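Local coordinates for protein HNH endonuclease (Geobacter metallireducens, PDB 4H9D) that probably nicks DNA as a manganese-dependent HNH endonuclease and carries a zinc ion bound by four cysteines, at residues Asp53-Val58 and Arg66-Pro71; Cys38-Glu43 and Val70-Glu75. One frame throughout, in Å; residues are numbered along the deposited sequence.

Contact 1: Asp53-Val58 and Arg66-Pro71; sequences DHLVPV and RGNVVP
D53 and V70 form an antiparallel hydrogen-bonded pair, with D53 N 2.8 Å from V70 O, and H54 and V69 follow as a non-hydrogen-bonded pair. The ladder then runs on into the turn, where L55 N bonds to N68 O at 2.9 Å. Beyond it the N68 side chain takes over. Its amide grips the backbone of V56 twice. N68 OD1 receives V56 N at 2.7 Å on a lone pair, and N68 ND2 gives a nearly straight bond (174°) to V56 O at 2.9 Å. V56 O lies in the amide plane, and the two bonds fix the rotation of the amide. CG stands anti to the N68 backbone N (chi1 -174°), which carries the amide across to V56. ND2 also bonds to K63 O. At the edge of the H54 ring, N68 ND2 lies 3.9 Å from H54 CD2. V69 CG2 lies 4.0 Å from H54 CD2, and H54 NE2 bonds to S64. An alanine in place of N68 is likely to leave V56 N and O without these partners and the turn freer to move. N68 probably corresponds to the asparagine of the HNH motif. Its paired bonds imply a fixed path for the chain just after H54.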
loop_
_atom_site.group_PDB
_atom_site.type_symbol
_atom_site.label_atom_id
_atom_site.label_comp_id
_atom_site.label_asym_id
_atom_site.label_seq_id
_atom_site.Cartn_x
_atom_site.Cartn_y
_atom_site.Cartn_z
ATOM N N ASP A 53 -7.426 15.602 -10.179
ATOM C CA ASP A 53 -7.944 14.523 -9.358
ATOM C C ASP A 53 -9.448 14.456 -9.507
ATOM O O ASP A 53 -10.106 15.466 -9.761
ATOM C CB ASP A 53 -7.565 14.721 -7.890
ATOM C CG ASP A 53 -7.952 13.534 -7.015
ATOM O OD1 ASP A 53 -7.935 12.383 -7.507
ATOM O OD2 ASP A 53 -8.256 13.753 -5.823
ATOM N N HIS A 54 -9.988 13.248 -9.402
ATOM C CA HIS A 54 -11.431 13.064 -9.483
ATOM C C HIS A 54 -11.917 12.903 -8.056
ATOM O O HIS A 54 -11.430 12.038 -7.327
ATOM C CB HIS A 54 -11.785 11.815 -10.266
ATOM C CG HIS A 54 -11.324 11.833 -11.686
ATOM N ND1 HIS A 54 -10.009 11.625 -12.043
ATOM C CD2 HIS A 54 -12.011 11.992 -12.840
ATOM C CE1 HIS A 54 -9.908 11.651 -13.360
ATOM N NE2 HIS A 54 -11.109 11.872 -13.866
ATOM N N LEU A 55 -12.852 13.754 -7.652
ATOM C CA LEU A 55 -13.398 13.680 -6.308
ATOM C C LEU A 55 -13.850 12.245 -6.123
ATOM O O LEU A 55 -13.440 11.561 -5.185
ATOM C CB LEU A 55 -14.580 14.629 -6.182
ATOM C CG LEU A 55 -14.200 16.098 -6.125
ATOM C CD1 LEU A 55 -15.451 16.925 -6.199
ATOM C CD2 LEU A 55 -13.433 16.370 -4.845
ATOM N N VAL A 56 -14.686 11.810 -7.058
ATOM C CA VAL A 56 -15.206 10.456 -7.112
ATOM C C VAL A 56 -14.314 9.701 -8.089
ATOM O O VAL A 56 -14.371 9.939 -9.291
ATOM C CB VAL A 56 -16.623 10.455 -7.659
ATOM C CG1 VAL A 56 -17.097 9.042 -7.852
ATOM C CG2 VAL A 56 -17.520 11.210 -6.716
ATOM N N PRO A 57 -13.471 8.788 -7.584
ATOM C CA PRO A 57 -12.565 8.003 -8.428
ATOM C C PRO A 57 -13.267 7.378 -9.620
ATOM O O PRO A 57 -14.447 7.044 -9.550
ATOM C CB PRO A 57 -12.029 6.951 -7.468
ATOM C CG PRO A 57 -11.990 7.657 -6.175
ATOM C CD PRO A 57 -13.303 8.428 -6.164
ATOM N N VAL A 58 -12.537 7.222 -10.719
ATOM C CA VAL A 58 -13.095 6.623 -11.932
ATOM C C VAL A 58 -13.475 5.154 -11.693
ATOM O O VAL A 58 -14.502 4.690 -12.180
ATOM C CB VAL A 58 -12.080 6.726 -13.123
ATOM C CG1 VAL A 58 -12.566 5.930 -14.326
ATOM C CG2 VAL A 58 -11.911 8.178 -13.515
ATOM N N ARG A 66 -16.049 18.545 -15.487
ATOM C CA ARG A 66 -15.691 19.709 -14.683
ATOM C C ARG A 66 -16.149 19.568 -13.243
ATOM O O ARG A 66 -15.440 19.978 -12.309
ATOM C CB ARG A 66 -16.292 20.976 -15.284
ATOM C CG ARG A 66 -15.667 21.386 -16.599
ATOM C CD ARG A 66 -16.265 22.678 -17.090
ATOM N NE ARG A 66 -17.635 22.507 -17.562
ATOM C CZ ARG A 66 -18.364 23.490 -18.079
ATOM N NH1 ARG A 66 -17.848 24.708 -18.181
ATOM N NH2 ARG A 66 -19.599 23.258 -18.509
ATOM N N GLY A 67 -17.328 18.975 -13.061
ATOM C CA GLY A 67 -17.870 18.792 -11.724
ATOM C C GLY A 67 -17.115 17.822 -10.819
ATOM O O GLY A 67 -16.902 18.099 -9.636
ATOM N N ASN A 68 -16.698 16.690 -11.370
ATOM C CA ASN A 68 -15.996 15.679 -10.595
ATOM C C ASN A 68 -14.466 15.827 -10.683
ATOM O O ASN A 68 -13.708 15.144 -9.998
ATOM C CB ASN A 68 -16.457 14.297 -11.083
ATOM C CG ASN A 68 -15.913 13.172 -10.253
ATOM O OD1 ASN A 68 -15.938 13.224 -9.018
ATOM N ND2 ASN A 68 -15.422 12.132 -10.922
ATOM N N VAL A 69 -14.018 16.733 -11.530
ATOM C CA VAL A 69 -12.595 16.964 -11.691
ATOM C C VAL A 69 -12.209 18.161 -10.834
ATOM O O VAL A 69 -12.989 19.104 -10.678
ATOM C CB VAL A 69 -12.262 17.179 -13.182
ATOM C CG1 VAL A 69 -11.113 18.120 -13.342
ATOM C CG2 VAL A 69 -11.928 15.835 -13.814
ATOM N N VAL A 70 -11.004 18.113 -10.279
ATOM C CA VAL A 70 -10.525 19.153 -9.385
ATOM C C VAL A 70 -8.981 19.174 -9.338
ATOM O O VAL A 70 -8.333 18.126 -9.490
ATOM C CB VAL A 70 -11.097 18.869 -7.995
ATOM C CG1 VAL A 70 -10.030 18.317 -7.083
ATOM C CG2 VAL A 70 -11.724 20.096 -7.440
ATOM N N PRO A 71 -8.366 20.359 -9.116
ATOM C CA PRO A 71 -6.898 20.485 -9.055
ATOM C C PRO A 71 -6.376 20.101 -7.681
ATOM O O PRO A 71 -6.929 20.532 -6.679
ATOM C CB PRO A 71 -6.642 21.975 -9.318
ATOM C CG PRO A 71 -8.020 22.583 -9.606
ATOM C CD PRO A 71 -8.996 21.669 -8.912
#

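Contact 2: Cys38-Glu43 and Val70-Glu75; sequences CHYCGE and VPACKE. With ZN (zinc ion), chain D.
C38 SG does two jobs at once: it binds the zinc ion at 2.3 Å and accepts the N-H of C73 in the facing segment, at 3.4 Å between C73 N and C38 SG. Y40 N and C41 N also point at this sulfur, in weak bonds. Such N-H donors would probably draw off some of the thiolate's negative charge. C41 SG lies 2.3 Å from the zinc ion and C73 SG 2.5 Å from it. C76, in the first turn of helix 74-82, completes the four-cysteine site. C73 is also the N-cap of that helix. Its SG is turned between its own backbone N and carbonyl carbon (chi1 76°), where it reaches both the metal and a helix N-H. The loop 38-43 resembles a zinc knuckle. Its turn is closed by G42 N on C38 O at 2.7 Å, and G42 takes a positive phi there. In this HNH protein the metal thus joins the loop to the strand and helix of the ββα fold. A backbone hydrogen bond also joins them: H39 N to P71 O, 2.9 Å. Beside it, A72 CB meets the edge of the Y40 ring, 3.7 Å from Y40 CE2. The Y40 hydroxyl bonds to D53, and W88 packs edge-to-face with the ring.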
loop_
_atom_site.group_PDB
_atom_site.type_symbol
_atom_site.label_atom_id
_atom_site.label_comp_id
_atom_site.label_asym_id
_atom_site.label_seq_id
_atom_site.Cartn_x
_atom_site.Cartn_y
_atom_site.Cartn_z
ATOM N N CYS A 38 -4.937 24.597 -4.549
ATOM C CA CYS A 38 -5.183 23.169 -4.358
ATOM C C CYS A 38 -6.571 23.011 -3.746
ATOM O O CYS A 38 -6.874 23.595 -2.708
ATOM C CB CYS A 38 -4.147 22.573 -3.423
ATOM S SG CYS A 38 -4.556 20.906 -2.924
ATOM N N HIS A 39 -7.412 22.214 -4.381
ATOM C CA HIS A 39 -8.780 22.045 -3.914
ATOM C C HIS A 39 -8.955 21.491 -2.510
ATOM O O HIS A 39 -9.922 21.844 -1.824
ATOM C CB HIS A 39 -9.558 21.177 -4.888
ATOM C CG HIS A 39 -11.000 21.046 -4.538
ATOM N ND1 HIS A 39 -11.532 19.897 -3.991
ATOM C CD2 HIS A 39 -12.020 21.933 -4.621
ATOM C CE1 HIS A 39 -12.819 20.081 -3.751
ATOM N NE2 HIS A 39 -13.140 21.307 -4.125
ATOM N N TYR A 40 -8.023 20.639 -2.081
ATOM C CA TYR A 40 -8.112 20.034 -0.761
ATOM C C TYR A 40 -7.562 20.920 0.342
ATOM O O TYR A 40 -8.284 21.249 1.283
ATOM C CB TYR A 40 -7.417 18.669 -0.768
ATOM C CG TYR A 40 -8.102 17.705 -1.712
ATOM C CD1 TYR A 40 -9.436 17.310 -1.484
ATOM C CD2 TYR A 40 -7.468 17.255 -2.883
ATOM C CE1 TYR A 40 -10.124 16.503 -2.396
ATOM C CE2 TYR A 40 -8.149 16.443 -3.811
ATOM C CZ TYR A 40 -9.476 16.078 -3.551
ATOM O OH TYR A 40 -10.169 15.297 -4.440
ATOM N N CYS A 41 -6.302 21.333 0.239
ATOM C CA CYS A 41 -5.749 22.179 1.295
ATOM C C CYS A 41 -5.881 23.692 1.090
ATOM O O CYS A 41 -5.608 24.457 2.001
ATOM C CB CYS A 41 -4.290 21.806 1.567
ATOM S SG CYS A 41 -3.160 22.047 0.197
ATOM N N GLY A 42 -6.304 24.120 -0.093
ATOM C CA GLY A 42 -6.474 25.543 -0.346
ATOM C C GLY A 42 -5.171 26.329 -0.366
ATOM O O GLY A 42 -5.177 27.561 -0.416
ATOM N N GLU A 43 -4.051 25.615 -0.319
ATOM C CA GLU A 43 -2.740 26.237 -0.341
ATOM C C GLU A 43 -2.445 26.623 -1.784
ATOM O O GLU A 43 -3.082 26.108 -2.693
ATOM C CB GLU A 43 -1.699 25.242 0.162
ATOM C CG GLU A 43 -0.345 25.851 0.419
ATOM C CD GLU A 43 0.621 24.866 1.035
ATOM O OE1 GLU A 43 0.185 24.066 1.896
ATOM O OE2 GLU A 43 1.817 24.905 0.668
ATOM N N VAL A 70 -11.004 18.113 -10.279
ATOM C CA VAL A 70 -10.525 19.153 -9.385
ATOM C C VAL A 70 -8.981 19.174 -9.338
ATOM O O VAL A 70 -8.333 18.126 -9.490
ATOM C CB VAL A 70 -11.097 18.869 -7.995
ATOM C CG1 VAL A 70 -10.030 18.317 -7.083
ATOM C CG2 VAL A 70 -11.724 20.096 -7.440
ATOM N N PRO A 71 -8.366 20.359 -9.116
ATOM C CA PRO A 71 -6.898 20.485 -9.055
ATOM C C PRO A 71 -6.376 20.101 -7.681
ATOM O O PRO A 71 -6.929 20.532 -6.679
ATOM C CB PRO A 71 -6.642 21.975 -9.318
ATOM C CG PRO A 71 -8.020 22.583 -9.606
ATOM C CD PRO A 71 -8.996 21.669 -8.912
ATOM N N ALA A 72 -5.315 19.308 -7.621
ATOM C CA ALA A 72 -4.768 18.926 -6.326
ATOM C C ALA A 72 -3.243 18.897 -6.352
ATOM O O ALA A 72 -2.638 18.601 -7.383
ATOM C CB ALA A 72 -5.308 17.573 -5.916
ATOM N N CYS A 73 -2.628 19.219 -5.214
ATOM C CA CYS A 73 -1.168 19.216 -5.086
ATOM C C CYS A 73 -0.687 17.793 -4.806
ATOM O O CYS A 73 -1.459 16.935 -4.375
ATOM C CB CYS A 73 -0.720 20.135 -3.947
ATOM S SG CYS A 73 -0.962 19.455 -2.273
ATOM N N LYS A 74 0.593 17.547 -5.055
ATOM C CA LYS A 74 1.195 16.231 -4.854
ATOM C C LYS A 74 0.738 15.506 -3.577
ATOM O O LYS A 74 0.133 14.431 -3.641
ATOM C CB LYS A 74 2.722 16.393 -4.875
ATOM C CG LYS A 74 3.541 15.149 -4.564
ATOM C CD LYS A 74 5.019 15.395 -4.859
ATOM C CE LYS A 74 5.540 16.663 -4.176
ATOM N NZ LYS A 74 6.951 16.986 -4.549
ATOM N N GLU A 75 1.020 16.115 -2.428
ATOM C CA GLU A 75 0.690 15.566 -1.113
ATOM C C GLU A 75 -0.780 15.195 -0.901
ATOM O O GLU A 75 -1.096 14.089 -0.451
ATOM C CB GLU A 75 1.132 16.560 -0.044
ATOM C CG GLU A 75 0.991 16.079 1.380
ATOM C CD GLU A 75 1.506 17.102 2.377
ATOM O OE1 GLU A 75 2.696 17.470 2.280
ATOM O OE2 GLU A 75 0.725 17.541 3.252
HETATM ZN ZN ZN D . -3.141 20.223 -1.225
#

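The centres of the two contacts lie 12 Å apart. Along the chain the order is loop 38-43, then strand 50-54 with its following turn, then strand 69-73 leading into helix 74-82. Both contacts use strand 69-73 and share V70 and P71. Contact 1 pairs this strand with 50-54 in the two-stranded sheet. Contact 2 sets the zinc loop against it from V70 onward. They touch directly: L55 packs on H39 and Y40, and D53 CB is 4.1 Å from A72 CB. All four segments belong to the HNH nuclease fold. The zinc site ties loop 38-43 to the C73 end of strand 69-73 and the start of helix 74-82, while contact 1 holds the other end.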